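Side-chain contacts in putative sugar binding protein (Bacteroides vulgatus ATCC 8482, PDB 3KEZ), which probably binds sugars at the outer membrane as a SusD-family nutrient-binding protein, and holds a calcium ion: residues V384-E387 and R388-E391; E395-R398 and M399-I403; L85-I88 and I89-N93. All coordinates share one frame; numbering follows the deposited sequence.

Interactions 1 and 2 belong to consecutive helices, 381-392 and 398-403, in the SusD-family region of the chain; their centres lie 10 Å apart and they meet directly, Arg388 NE pairing with Asp401 OD2. Both are buried overall, yet charged: interaction 1 has its salt bridge and water link at its partly exposed side, whereas interaction 2 lays a methyl group over a guanidinium and ties a histidine to an aspartate through water. Interaction 3, on helix 80-96 across the chain's centre from interaction 1 and 32 Å from it between centres, is only partly buried. Its side-chain contacts are uncharged: two apolar pairs and an amide bonded to a backbone carbonyl.

Interaction 1 of 3, residues V384-E387 and R388-E391; sequences VLDE and RRKE
Asp386 and Arg389 form an i to i+3 salt bridge along helix 381-392, one of the helices of the SusD-family region. Their side chains run alongside each other in the same direction, and Arg389 NH1 donates to Asp386 OD1 over 3.1 Å with an N-H...O angle of 159°. The oxygen lies at the guanidinium edge, nearly in its plane, but the donor meets it from above the carboxylate plane. Arg389 CG stands between its own backbone N and carbonyl carbon (chi1 75°), and the bend at chi3 turns the guanidinium back to the aspartate. Beyond the helix, Arg389 NH2 forms a salt bridge with Asp54. An alanine here would remove the guanidinium and would probably leave Asp386 without its positive mate and weaken the hold on Asp54.

Lys390, one turn on from Asp386, runs extended past Asp386 O, which its CG approaches to 3.5 Å. Its NZ does not pair directly with Glu387: a water accepts from NZ and donates to Glu387 OE1, each at 2.7 Å. The other carboxylate oxygen, Glu387 OE2, is held by Arg302, which also pairs with Glu391, itself hydrogen-bonded to Tyr239 OH. Arg388 reaches away from this turn to Asp401, Glu339 and Asn343, so it is bound by two carboxylates and an amide. Along Arg388's stem the contact is apolar, with Leu385 CD2 crossing it 4.0 Å from Arg388 CD.

Interaction 2 of 3, residues E395-R398 and M399-I403; sequences EGHR and MYDVI
Arg398 and Val402 meet at the start of helix 398-403, a short helix that follows helix 381-392 in the SusD-family region. From CB, the arginine chain sets out with CG anti to the backbone N (chi1 179°) and then bends at chi2. That bend brings the chain obliquely across Val402, with Arg398 CD 4.0 Å from Val402 CG2. NE lies closer to the same methyl, and Arg398 CZ comes to 3.4 Å from Val402 CG2, which sits over the centre of one guanidinium face. At the tip, Arg398 NH2 and NH1 fan out 3.7 and 3.8 Å from Val402 CG2, so the methyl stands about equally far from both. Val402 covers one face, and Arg398 NE forms a salt bridge with Asp53.

The neighbouring i to i+4 pair, His397 and Asp401, is linked less directly. Asp401 N donates to His397 O in the first turn of the helix, while the carboxylate turns back so that OD2 lies 3.3 Å from His397 CB. The carboxylate and imidazole planes are inclined by 33°, and OD2 is near the ring plane. A water joins the two groups, 2.9 Å from His397 ND1 and donating to Asp401 OD1 at 2.7 Å. Tyr400 brings its ring edge to Gly396 O, with CD2 3.5 Å away.

Asp401 is also paired with Arg388 through OD2 and with Arg404 through OD1. Two arginines and a water thus satisfy this buried carboxylate, an environment that would be expected to favour its ionised form.

Interaction 3 of 3, residues L85-I88 and I89-N93; sequences LYSI and IQNCN
Tyr86 and Ile89 lie side by side, their side chains pointing the same way from one face of the helix. Ile89 CD1 approaches the ring obliquely, 4.1 Å from Tyr86 CD1 and 4.2 Å from CE1. Ile89 CG1, placed opposite the carbonyl carbon about CA-CB (chi1 -66°), also passes 3.2 Å from Leu85 O, the acceptor of Ile89's own backbone N-H. The tyrosine hydroxyl is bound by Pro149 O, and Leu130 of helix 109-134 touches the tyrosine side chain.

Asn91 turns its amide back along the chain. ND2 donates to Ser87 O over 3.0 Å, a bent bond with an N-H...O angle of 137°, its nitrogen standing above the carbonyl plane. The backbone N of Asn91 donates to the same oxygen at 3.2 Å from the other face of that plane. Ser87 O therefore carries two bonds, one being the regular i to i+4 bond of helix 80-96, which packs against helices 20-34 and 109-134 in the N-terminal, helical region of the SusD-type fold, whose family belongs to the TPR clan. Beside this pair a water lies 3.1 Å from Ser87 OG and accepts a weak bond from Asn91 ND2.

On the flank facing Ile122 of helix 109-134, Ile88 and Cys92 follow one another a turn apart. Ile88 CG2 and Cys92 SG make an apolar contact at 4.2 Å, while the isoleucine also touches Thr33 and Met34 of helix 20-34.

Interaction 1 of 3, residues V384-E387 and R388-E391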
ATOM      1  N   VAL A 384     -10.728  15.770  -1.167  1.00  6.69           N
ATOM      2  CA  VAL A 384     -10.110  14.781  -0.315  1.00 10.08           C
ATOM      3  C   VAL A 384      -8.963  14.042  -1.013  1.00  8.92           C
ATOM      4  O   VAL A 384      -7.861  13.909  -0.449  1.00  9.88           O
ATOM      5  CB  VAL A 384     -11.125  13.808   0.310  1.00  7.65           C
ATOM      6  CG1 VAL A 384     -10.394  12.721   1.072  1.00  8.87           C
ATOM      7  CG2 VAL A 384     -12.077  14.550   1.248  1.00  9.76           C
ATOM      8  N   LEU A 385      -9.196  13.614  -2.239  1.00  9.11           N
ATOM      9  CA  LEU A 385      -8.150  12.963  -3.039  1.00 12.14           C
ATOM     10  C   LEU A 385      -6.940  13.887  -3.372  1.00 12.70           C
ATOM     11  O   LEU A 385      -5.793  13.431  -3.435  1.00 11.64           O
ATOM     12  CB  LEU A 385      -8.754  12.379  -4.296  1.00  9.08           C
ATOM     13  CG  LEU A 385      -9.790  11.250  -4.141  1.00 10.90           C
ATOM     14  CD1 LEU A 385     -10.304  10.775  -5.480  1.00  8.82           C
ATOM     15  CD2 LEU A 385      -9.240  10.067  -3.278  1.00 10.35           C
ATOM     16  N   ASP A 386      -7.202  15.171  -3.566  1.00 10.05           N
ATOM     17  CA  ASP A 386      -6.140  16.143  -3.710  1.00 10.11           C
ATOM     18  C   ASP A 386      -5.271  16.333  -2.471  1.00  8.71           C
ATOM     19  O   ASP A 386      -4.079  16.490  -2.606  1.00  8.57           O
ATOM     20  CB  ASP A 386      -6.664  17.479  -4.203  1.00  9.85           C
ATOM     21  CG  ASP A 386      -6.901  17.472  -5.714  1.00 15.77           C
ATOM     22  OD1 ASP A 386      -6.544  16.470  -6.385  1.00 14.90           O
ATOM     23  OD2 ASP A 386      -7.523  18.429  -6.198  1.00 16.74           O
ATOM     24  N   GLU A 387      -5.862  16.293  -1.271  1.00  8.70           N
ATOM     25  CA  GLU A 387      -5.060  16.181  -0.065  1.00  9.58           C
ATOM     26  C   GLU A 387      -4.329  14.818   0.041  1.00 11.23           C
ATOM     27  O   GLU A 387      -3.128  14.765   0.357  1.00 10.38           O
ATOM     28  CB  GLU A 387      -5.910  16.425   1.167  1.00 10.51           C
ATOM     29  CG  GLU A 387      -5.110  16.680   2.462  1.00 13.41           C
ATOM     30  CD  GLU A 387      -4.250  17.925   2.413  1.00 21.61           C
ATOM     31  OE1 GLU A 387      -4.592  18.881   1.688  1.00 16.64           O
ATOM     32  OE2 GLU A 387      -3.224  17.956   3.121  1.00 15.88           O
ATOM     33  N   ARG A 388      -5.036  13.729  -0.225  1.00  8.01           N
ATOM     34  CA  ARG A 388      -4.463  12.385  -0.109  1.00  9.30           C
ATOM     35  C   ARG A 388      -3.203  12.220  -1.004  1.00 11.87           C
ATOM     36  O   ARG A 388      -2.211  11.635  -0.588  1.00 10.93           O
ATOM     37  CB  ARG A 388      -5.528  11.343  -0.486  1.00  7.92           C
ATOM     38  CG  ARG A 388      -5.156   9.883  -0.288  1.00  9.88           C
ATOM     39  CD  ARG A 388      -6.136   8.947  -1.023  1.00  9.69           C
ATOM     40  NE  ARG A 388      -5.871   7.554  -0.710  1.00  8.33           N
ATOM     41  CZ  ARG A 388      -6.179   6.972   0.466  1.00 14.33           C
ATOM     42  NH1 ARG A 388      -6.789   7.637   1.444  1.00 14.32           N
ATOM     43  NH2 ARG A 388      -5.851   5.706   0.667  1.00 13.41           N
ATOM     44  N   ARG A 389      -3.256  12.708  -2.235  1.00 12.03           N
ATOM     45  CA  ARG A 389      -2.116  12.557  -3.134  1.00 11.47           C
ATOM     46  C   ARG A 389      -0.855  13.294  -2.623  1.00  9.20           C
ATOM     47  O   ARG A 389       0.262  12.834  -2.833  1.00  8.28           O
ATOM     48  CB  ARG A 389      -2.476  12.980  -4.559  1.00 11.95           C
ATOM     49  CG  ARG A 389      -2.568  14.486  -4.744  1.00 10.63           C
ATOM     50  CD  ARG A 389      -3.476  14.864  -5.869  1.00 11.63           C
ATOM     51  NE  ARG A 389      -2.758  14.753  -7.115  1.00  8.58           N
ATOM     52  CZ  ARG A 389      -3.132  15.302  -8.265  1.00 14.96           C
ATOM     53  NH1 ARG A 389      -4.246  16.024  -8.353  1.00 13.87           N
ATOM     54  NH2 ARG A 389      -2.386  15.118  -9.337  1.00  7.70           N
ATOM     55  N   LYS A 390      -1.040  14.423  -1.943  1.00  9.25           N
ATOM     56  CA  LYS A 390       0.084  15.136  -1.340  1.00 11.64           C
ATOM     57  C   LYS A 390       0.620  14.343  -0.195  1.00  9.68           C
ATOM     58  O   LYS A 390       1.841  14.172  -0.083  1.00  9.64           O
ATOM     59  CB  LYS A 390      -0.294  16.546  -0.887  1.00 13.95           C
ATOM     60  CG  LYS A 390      -0.794  17.460  -2.027  1.00 10.60           C
ATOM     61  CD  LYS A 390      -1.248  18.851  -1.474  1.00  9.98           C
ATOM     62  CE  LYS A 390      -1.924  19.649  -2.549  1.00 19.92           C
ATOM     63  NZ  LYS A 390      -2.643  20.786  -1.965  1.00 24.38           N
ATOM     64  N   GLU A 391      -0.276  13.780   0.620  1.00  8.89           N
ATOM     65  CA  GLU A 391       0.155  13.015   1.790  1.00  8.13           C
ATOM     66  C   GLU A 391       0.822  11.670   1.470  1.00 10.13           C
ATOM     67  O   GLU A 391       1.783  11.292   2.130  1.00  8.64           O
ATOM     68  CB  GLU A 391      -1.030  12.793   2.739  1.00 11.44           C
ATOM     69  CG  GLU A 391      -0.599  12.180   4.035  1.00  6.57           C
ATOM     70  CD  GLU A 391       0.383  13.058   4.779  1.00 14.83           C
ATOM     71  OE1 GLU A 391       0.094  14.277   4.922  1.00 11.68           O
ATOM     72  OE2 GLU A 391       1.434  12.542   5.228  1.00  7.89           O
TER
HETATM   73  O   HOH W   1      -4.866  19.721  -0.872  1.00 18.77           O

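Interaction 2 of 3, residues E395-R398 and M399-I403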
ATOM      1  N   GLU A 395       4.089   6.161  -1.672  1.00 10.70           N
ATOM      2  CA  GLU A 395       3.633   5.097  -0.767  1.00  8.64           C
ATOM      3  C   GLU A 395       2.623   4.166  -1.455  1.00  9.89           C
ATOM      4  O   GLU A 395       2.058   3.302  -0.811  1.00  9.40           O
ATOM      5  CB  GLU A 395       3.049   5.657   0.540  1.00 10.79           C
ATOM      6  CG  GLU A 395       4.039   6.475   1.397  1.00  8.80           C
ATOM      7  CD  GLU A 395       3.377   7.226   2.525  1.00 10.19           C
ATOM      8  OE1 GLU A 395       2.936   6.594   3.510  1.00 12.85           O
ATOM      9  OE2 GLU A 395       3.350   8.465   2.464  1.00 12.09           O
ATOM     10  N   GLY A 396       2.444   4.310  -2.769  1.00 10.84           N
ATOM     11  CA  GLY A 396       1.783   3.279  -3.566  1.00 11.24           C
ATOM     12  C   GLY A 396       0.284   3.364  -3.764  1.00 10.87           C
ATOM     13  O   GLY A 396      -0.354   2.339  -4.125  1.00  9.91           O
ATOM     14  N   HIS A 397      -0.270   4.569  -3.613  1.00  8.58           N
ATOM     15  CA  HIS A 397      -1.727   4.789  -3.680  1.00  8.51           C
ATOM     16  C   HIS A 397      -2.307   5.436  -4.957  1.00 12.27           C
ATOM     17  O   HIS A 397      -3.448   5.134  -5.343  1.00 12.71           O
ATOM     18  CB  HIS A 397      -2.128   5.658  -2.509  1.00 10.43           C
ATOM     19  CG  HIS A 397      -2.001   4.962  -1.197  1.00  8.80           C
ATOM     20  ND1 HIS A 397      -3.086   4.451  -0.513  1.00 10.50           N
ATOM     21  CD2 HIS A 397      -0.905   4.648  -0.461  1.00 12.10           C
ATOM     22  CE1 HIS A 397      -2.666   3.867   0.594  1.00 16.51           C
ATOM     23  NE2 HIS A 397      -1.349   3.988   0.658  1.00 10.51           N
ATOM     24  N   ARG A 398      -1.582   6.372  -5.567  1.00 11.00           N
ATOM     25  CA  ARG A 398      -2.255   7.336  -6.463  1.00 13.64           C
ATOM     26  C   ARG A 398      -3.054   6.706  -7.616  1.00 11.59           C
ATOM     27  O   ARG A 398      -4.205   7.071  -7.795  1.00  8.65           O
ATOM     28  CB  ARG A 398      -1.268   8.369  -7.018  1.00 12.86           C
ATOM     29  CG  ARG A 398      -1.845   9.408  -7.978  1.00 13.90           C
ATOM     30  CD  ARG A 398      -2.881  10.329  -7.381  1.00 10.01           C
ATOM     31  NE  ARG A 398      -3.396  11.251  -8.402  1.00  4.35           N
ATOM     32  CZ  ARG A 398      -4.450  12.046  -8.248  1.00 10.88           C
ATOM     33  NH1 ARG A 398      -5.153  12.080  -7.102  1.00  9.84           N
ATOM     34  NH2 ARG A 398      -4.824  12.802  -9.256  1.00 13.79           N
HETATM   35  N   MSE A 399      -2.457   5.822  -8.418  1.00 13.01           N
HETATM   36  CA  MSE A 399      -3.176   5.340  -9.595  1.00 10.79           C
HETATM   37  C   MSE A 399      -4.469   4.695  -9.135  1.00 11.14           C
HETATM   38  O   MSE A 399      -5.546   4.973  -9.663  1.00 10.10           O
HETATM   39  CB  MSE A 399      -2.340   4.385 -10.434  1.00 10.46           C
HETATM   40  CG  MSE A 399      -3.078   3.802 -11.608  1.00 10.13           C
HETATM   41 SE   MSE A 399      -4.078   2.183 -11.161  0.75  2.36          SE
HETATM   42  CE  MSE A 399      -2.620   0.992 -10.727  1.00 13.54           C
ATOM     43  N   TYR A 400      -4.381   3.860  -8.114  1.00 10.33           N
ATOM     44  CA  TYR A 400      -5.545   3.128  -7.648  1.00 12.31           C
ATOM     45  C   TYR A 400      -6.668   4.071  -7.191  1.00 13.26           C
ATOM     46  O   TYR A 400      -7.862   3.794  -7.434  1.00  9.39           O
ATOM     47  CB  TYR A 400      -5.171   2.266  -6.451  1.00 11.43           C
ATOM     48  CG  TYR A 400      -4.220   1.138  -6.689  1.00 10.13           C
ATOM     49  CD1 TYR A 400      -4.515   0.133  -7.619  1.00  8.45           C
ATOM     50  CD2 TYR A 400      -3.071   0.984  -5.895  1.00 14.53           C
ATOM     51  CE1 TYR A 400      -3.656  -0.973  -7.770  1.00  9.06           C
ATOM     52  CE2 TYR A 400      -2.212  -0.133  -6.039  1.00 13.62           C
ATOM     53  CZ  TYR A 400      -2.523  -1.101  -6.989  1.00 12.27           C
ATOM     54  OH  TYR A 400      -1.723  -2.197  -7.158  1.00 14.20           O
ATOM     55  N   ASP A 401      -6.274   5.163  -6.513  1.00 11.07           N
ATOM     56  CA  ASP A 401      -7.245   6.115  -5.973  1.00 11.36           C
ATOM     57  C   ASP A 401      -7.999   6.898  -7.028  1.00 11.58           C
ATOM     58  O   ASP A 401      -9.166   7.247  -6.841  1.00 10.87           O
ATOM     59  CB  ASP A 401      -6.566   7.088  -5.005  1.00 10.03           C
ATOM     60  CG  ASP A 401      -6.095   6.413  -3.731  1.00 12.48           C
ATOM     61  OD1 ASP A 401      -6.726   5.405  -3.310  1.00 13.86           O
ATOM     62  OD2 ASP A 401      -5.068   6.887  -3.152  1.00 13.16           O
ATOM     63  N   VAL A 402      -7.334   7.212  -8.124  1.00  9.95           N
ATOM     64  CA  VAL A 402      -8.032   7.799  -9.246  1.00  9.45           C
ATOM     65  C   VAL A 402      -8.956   6.744  -9.907  1.00  7.68           C
ATOM     66  O   VAL A 402     -10.196   6.960 -10.063  1.00  9.40           O
ATOM     67  CB  VAL A 402      -7.014   8.326 -10.275  1.00 10.61           C
ATOM     68  CG1 VAL A 402      -7.750   8.932 -11.468  1.00  8.95           C
ATOM     69  CG2 VAL A 402      -6.123   9.392  -9.619  1.00 10.09           C
ATOM     70  N   ILE A 403      -8.368   5.609 -10.242  1.00  8.06           N
ATOM     71  CA  ILE A 403      -9.013   4.616 -11.090  1.00  9.83           C
ATOM     72  C   ILE A 403     -10.238   4.014 -10.368  1.00 10.09           C
ATOM     73  O   ILE A 403     -11.276   3.797 -10.989  1.00 10.42           O
ATOM     74  CB  ILE A 403      -8.027   3.515 -11.539  1.00 11.74           C
ATOM     75  CG1 ILE A 403      -6.990   4.054 -12.541  1.00 12.31           C
ATOM     76  CG2 ILE A 403      -8.794   2.307 -12.127  1.00 10.43           C
ATOM     77  CD1 ILE A 403      -7.567   4.598 -13.914  1.00 10.00           C
TER
HETATM   78  O   HOH W   2      -5.356   3.502  -2.003  1.00 11.24           O

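Interaction 3 of 3, residues L85-I88 and I89-N93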
ATOM      1  N   LEU A  85       3.090 -12.902  -3.508  1.00  9.28           N
ATOM      2  CA  LEU A  85       1.814 -12.824  -2.793  1.00  9.76           C
ATOM      3  C   LEU A  85       1.199 -14.218  -2.547  1.00  9.52           C
ATOM      4  O   LEU A  85       0.670 -14.483  -1.458  1.00  9.72           O
ATOM      5  CB  LEU A  85       0.863 -11.840  -3.491  1.00  9.11           C
ATOM      6  CG  LEU A  85       1.372 -10.406  -3.328  1.00 10.46           C
ATOM      7  CD1 LEU A  85       0.718  -9.447  -4.266  1.00  8.81           C
ATOM      8  CD2 LEU A  85       1.307  -9.916  -1.859  1.00 17.00           C
ATOM      9  N   TYR A  86       1.294 -15.134  -3.521  1.00 11.67           N
ATOM     10  CA  TYR A  86       0.757 -16.462  -3.331  1.00 10.55           C
ATOM     11  C   TYR A  86       1.612 -17.270  -2.362  1.00 12.64           C
ATOM     12  O   TYR A  86       1.090 -18.100  -1.600  1.00 10.28           O
ATOM     13  CB  TYR A  86       0.541 -17.206  -4.667  1.00  8.89           C
ATOM     14  CG  TYR A  86      -0.837 -16.883  -5.233  1.00 12.19           C
ATOM     15  CD1 TYR A  86      -2.016 -17.232  -4.534  1.00 10.18           C
ATOM     16  CD2 TYR A  86      -0.966 -16.155  -6.415  1.00 18.49           C
ATOM     17  CE1 TYR A  86      -3.252 -16.895  -5.013  1.00  7.46           C
ATOM     18  CE2 TYR A  86      -2.200 -15.815  -6.914  1.00 13.28           C
ATOM     19  CZ  TYR A  86      -3.341 -16.172  -6.217  1.00 10.59           C
ATOM     20  OH  TYR A  86      -4.552 -15.854  -6.752  1.00 10.21           O
ATOM     21  N   SER A  87       2.921 -17.033  -2.365  1.00 13.36           N
ATOM     22  CA  SER A  87       3.796 -17.607  -1.329  1.00 10.58           C
ATOM     23  C   SER A  87       3.371 -17.214   0.086  1.00 11.60           C
ATOM     24  O   SER A  87       3.217 -18.068   0.971  1.00 11.18           O
ATOM     25  CB  SER A  87       5.229 -17.155  -1.566  1.00 13.49           C
ATOM     26  OG  SER A  87       6.077 -17.693  -0.593  1.00 16.50           O
ATOM     27  N   ILE A  88       3.198 -15.913   0.296  1.00  9.38           N
ATOM     28  CA  ILE A  88       2.699 -15.359   1.530  1.00 11.21           C
ATOM     29  C   ILE A  88       1.335 -15.985   1.936  1.00 10.05           C
ATOM     30  O   ILE A  88       1.156 -16.491   3.067  1.00 10.95           O
ATOM     31  CB  ILE A  88       2.595 -13.801   1.419  1.00  9.09           C
ATOM     32  CG1 ILE A  88       3.983 -13.170   1.375  1.00 13.02           C
ATOM     33  CG2 ILE A  88       1.715 -13.240   2.548  1.00  6.92           C
ATOM     34  CD1 ILE A  88       3.982 -11.765   0.811  1.00 14.36           C
ATOM     35  N   ILE A  89       0.379 -15.958   1.019  1.00  9.50           N
ATOM     36  CA  ILE A  89      -0.937 -16.605   1.270  1.00  9.59           C
ATOM     37  C   ILE A  89      -0.801 -18.100   1.650  1.00  5.95           C
ATOM     38  O   ILE A  89      -1.446 -18.566   2.582  1.00  9.89           O
ATOM     39  CB  ILE A  89      -1.912 -16.458   0.019  1.00  9.24           C
ATOM     40  CG1 ILE A  89      -2.270 -14.976  -0.189  1.00  7.87           C
ATOM     41  CG2 ILE A  89      -3.105 -17.417   0.187  1.00 10.31           C
ATOM     42  CD1 ILE A  89      -3.032 -14.620  -1.545  1.00  7.07           C
ATOM     43  N   GLN A  90       0.031 -18.851   0.944  1.00  9.19           N
ATOM     44  CA  GLN A  90       0.216 -20.281   1.311  1.00  9.65           C
ATOM     45  C   GLN A  90       0.665 -20.452   2.763  1.00  9.95           C
ATOM     46  O   GLN A  90       0.177 -21.326   3.456  1.00  8.23           O
ATOM     47  CB  GLN A  90       1.236 -20.989   0.410  1.00 11.43           C
ATOM     48  CG  GLN A  90       0.745 -21.417  -0.923  1.00 19.14           C
ATOM     49  CD  GLN A  90      -0.272 -22.533  -0.847  1.00 18.69           C
ATOM     50  OE1 GLN A  90       0.065 -23.688  -0.563  1.00 21.76           O
ATOM     51  NE2 GLN A  90      -1.516 -22.201  -1.116  1.00  9.71           N
ATOM     52  N   ASN A  91       1.604 -19.620   3.228  1.00 12.02           N
ATOM     53  CA  ASN A  91       2.069 -19.727   4.627  1.00 10.27           C
ATOM     54  C   ASN A  91       1.061 -19.225   5.662  1.00  8.25           C
ATOM     55  O   ASN A  91       1.012 -19.725   6.819  1.00  9.44           O
ATOM     56  CB  ASN A  91       3.447 -19.061   4.763  1.00 11.05           C
ATOM     57  CG  ASN A  91       4.547 -19.912   4.121  1.00 14.72           C
ATOM     58  OD1 ASN A  91       4.917 -20.941   4.659  1.00 11.97           O
ATOM     59  ND2 ASN A  91       5.003 -19.519   2.941  1.00 21.33           N
ATOM     60  N   CYS A  92       0.253 -18.238   5.267  1.00 11.12           N
ATOM     61  CA  CYS A  92      -0.875 -17.831   6.088  1.00 10.37           C
ATOM     62  C   CYS A  92      -1.850 -18.990   6.246  1.00  9.83           C
ATOM     63  O   CYS A  92      -2.297 -19.248   7.335  1.00  8.49           O
ATOM     64  CB  CYS A  92      -1.615 -16.641   5.493  1.00 11.90           C
ATOM     65  SG  CYS A  92      -0.668 -15.063   5.513  1.00 13.30           S
ATOM     66  N   ASN A  93      -2.188 -19.661   5.137  1.00 10.47           N
ATOM     67  CA  ASN A  93      -3.026 -20.871   5.142  1.00  8.48           C
ATOM     68  C   ASN A  93      -2.476 -21.964   6.015  1.00 11.17           C
ATOM     69  O   ASN A  93      -3.222 -22.576   6.779  1.00  9.56           O
ATOM     70  CB  ASN A  93      -3.213 -21.406   3.714  1.00  9.50           C
ATOM     71  CG  ASN A  93      -3.984 -20.430   2.835  1.00  9.05           C
ATOM     72  OD1 ASN A  93      -4.569 -19.467   3.351  1.00  9.57           O
ATOM     73  ND2 ASN A  93      -4.001 -20.667   1.522  1.00  7.91           N
TER
HETATM   74  O   HOH W   3       6.257 -16.513   2.229  1.00 17.80           O